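Local coordinates for glycoprotein (Chandipura virus, PDB 5MDM) that probably attaches the virus to host receptors and, after acidification in the endosome, drives fusion of the viral and endosomal membranes, at residues L58-K63 with N163-I168. Numbering follows the deposited sequence.
Sequences LCHAAK and NSSVWI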
loop_
_atom_site.group_PDB
_atom_site.type_symbol
_atom_site.label_atom_id
_atom_site.label_comp_id
_atom_site.label_asym_id
_atom_site.label_seq_id
_atom_site.Cartn_x
_atom_site.Cartn_y
_atom_site.Cartn_z
ATOM N N LEU A 58 15.832 -18.834 22.601
ATOM C CA LEU A 58 16.297 -18.714 23.969
ATOM C C LEU A 58 16.630 -20.106 24.472
ATOM O O LEU A 58 15.753 -20.967 24.591
ATOM C CB LEU A 58 15.247 -18.039 24.852
ATOM C CG LEU A 58 15.223 -16.508 24.797
ATOM C CD1 LEU A 58 14.004 -15.960 25.521
ATOM C CD2 LEU A 58 16.502 -15.931 25.389
ATOM N N CYS A 59 17.915 -20.324 24.720
ATOM C CA CYS A 59 18.410 -21.585 25.243
ATOM C C CYS A 59 18.446 -21.510 26.769
ATOM O O CYS A 59 19.320 -20.861 27.350
ATOM C CB CYS A 59 19.807 -21.867 24.679
ATOM S SG CYS A 59 20.493 -23.498 25.059
ATOM N N HIS A 60 17.475 -22.156 27.410
ATOM C CA HIS A 60 17.400 -22.196 28.866
ATOM C C HIS A 60 18.037 -23.471 29.404
ATOM O O HIS A 60 17.836 -24.546 28.855
ATOM C CB HIS A 60 15.946 -22.122 29.332
ATOM C CG HIS A 60 15.756 -22.495 30.770
ATOM N ND1 HIS A 60 15.879 -21.585 31.798
ATOM C CD2 HIS A 60 15.465 -23.683 31.352
ATOM C CE1 HIS A 60 15.664 -22.195 32.951
ATOM N NE2 HIS A 60 15.412 -23.469 32.708
ATOM N N ALA A 61 18.798 -23.351 30.484
ATOM C CA ALA A 61 19.421 -24.517 31.096
ATOM C C ALA A 61 19.115 -24.579 32.583
ATOM O O ALA A 61 19.264 -23.587 33.299
ATOM C CB ALA A 61 20.921 -24.503 30.867
ATOM N N ALA A 62 18.684 -25.747 33.044
ATOM C CA ALA A 62 18.407 -25.944 34.462
ATOM C C ALA A 62 18.555 -27.405 34.849
ATOM O O ALA A 62 17.995 -28.284 34.201
ATOM C CB ALA A 62 17.011 -25.445 34.810
ATOM N N LYS A 63 19.316 -27.659 35.908
ATOM C CA LYS A 63 19.442 -29.007 36.447
ATOM C C LYS A 63 18.216 -29.366 37.284
ATOM O O LYS A 63 17.858 -28.651 38.211
ATOM C CB LYS A 63 20.728 -29.147 37.271
ATOM C CG LYS A 63 21.986 -29.218 36.412
ATOM C CD LYS A 63 23.258 -29.349 37.238
ATOM C CE LYS A 63 23.558 -28.077 38.011
ATOM N NZ LYS A 63 24.873 -28.154 38.708
ATOM N N ASN A 163 20.086 -15.428 34.299
ATOM C CA ASN A 163 21.208 -16.351 34.444
ATOM C C ASN A 163 20.976 -17.672 33.716
ATOM O O ASN A 163 21.913 -18.292 33.215
ATOM C CB ASN A 163 21.480 -16.620 35.926
ATOM C CG ASN A 163 21.665 -15.346 36.729
ATOM O OD1 ASN A 163 21.334 -14.254 36.267
ATOM N ND2 ASN A 163 22.191 -15.480 37.943
ATOM N N SER A 164 19.716 -18.086 33.652
ATOM C CA SER A 164 19.356 -19.391 33.107
ATOM C C SER A 164 19.450 -19.483 31.584
ATOM O O SER A 164 19.830 -20.524 31.046
ATOM C CB SER A 164 17.948 -19.781 33.567
ATOM O OG SER A 164 16.989 -18.809 33.187
ATOM N N SER A 165 19.107 -18.402 30.889
ATOM C CA SER A 165 18.975 -18.453 29.434
ATOM C C SER A 165 20.018 -17.647 28.663
ATOM O O SER A 165 20.516 -16.628 29.142
ATOM C CB SER A 165 17.573 -17.999 29.010
ATOM O OG SER A 165 16.585 -18.920 29.431
ATOM N N VAL A 166 20.342 -18.123 27.463
ATOM C CA VAL A 166 21.121 -17.343 26.503
ATOM C C VAL A 166 20.351 -17.264 25.184
ATOM O O VAL A 166 19.239 -17.782 25.081
ATOM C CB VAL A 166 22.524 -17.939 26.248
ATOM C CG1 VAL A 166 23.308 -18.040 27.548
ATOM C CG2 VAL A 166 22.419 -19.289 25.561
ATOM N N TRP A 167 20.934 -16.618 24.180
ATOM C CA TRP A 167 20.265 -16.478 22.888
ATOM C C TRP A 167 21.129 -16.943 21.720
ATOM O O TRP A 167 22.283 -16.535 21.579
ATOM C CB TRP A 167 19.821 -15.035 22.661
ATOM C CG TRP A 167 19.021 -14.856 21.408
ATOM C CD1 TRP A 167 17.683 -15.071 21.253
ATOM C CD2 TRP A 167 19.507 -14.422 20.130
ATOM N NE1 TRP A 167 17.304 -14.798 19.960
ATOM C CE2 TRP A 167 18.406 -14.399 19.250
ATOM C CE3 TRP A 167 20.766 -14.052 19.645
ATOM C CZ2 TRP A 167 18.525 -14.020 17.915
ATOM C CZ3 TRP A 167 20.880 -13.676 18.321
ATOM C CH2 TRP A 167 19.767 -13.663 17.472
ATOM N N ILE A 168 20.556 -17.799 20.882
ATOM C CA ILE A 168 21.245 -18.291 19.699
ATOM C C ILE A 168 20.482 -17.859 18.456
ATOM O O ILE A 168 19.278 -18.081 18.362
ATOM C CB ILE A 168 21.333 -19.824 19.700
ATOM C CG1 ILE A 168 21.684 -20.339 21.093
ATOM C CG2 ILE A 168 22.353 -20.299 18.680
ATOM C CD1 ILE A 168 23.029 -19.864 21.588
#
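The ring of H60 turns an edge toward S164 and S165, two serines at the point where a loop runs into strand 165-169. S164 OG lies near the ring plane and gives a weak hydrogen bond to H60 ND1 at 3.3 Å, while S165 OG sits at the same edge, 3.3 Å from H60 CB. CG of H60 stands anti to its backbone N (chi1 166°), which throws the ring forward along its own strand, alongside S164. A serine suits S164 because its hydroxyl can meet ND1; a small side chain suits S165 because it pairs directly with H60, as a non-hydrogen-bonded antiparallel pair with CA atoms 4.1 Å apart. N84 and M128, from the strands 77-85 and 120-131, also touch the H60 side chain.

On the same face L58 sends CD2 to the edge of the W167 indole, 4.4 Å from CD1. The indole NE1 turns elsewhere, to the carbonyl of H132, and its ring meets W143 edge to face. The opposite face is apolar: C59 CB rests 3.8 Å from V166 CG2 and also touches I168 CG1. With SG anti to the backbone N (chi1 -173°), C59 reaches C92 of helix 89-101 in a disulfide, and V166 and I168 pack on that cysteine too.

Backbone hydrogen bonds run from C59 N to V166 O and from V166 N to C59 O, each 2.9 Å, and A61 N adds a third to S164 O, extending the pairing one residue into the loop before the strand. Strand 165-169 thereby joins the antiparallel sheet in which strand 56-69 also pairs with 77-85 and 120-131, in the fusion domain of a class III fusion glycoprotein; by similarity H60 is a pH sensor of the pre-fusion state.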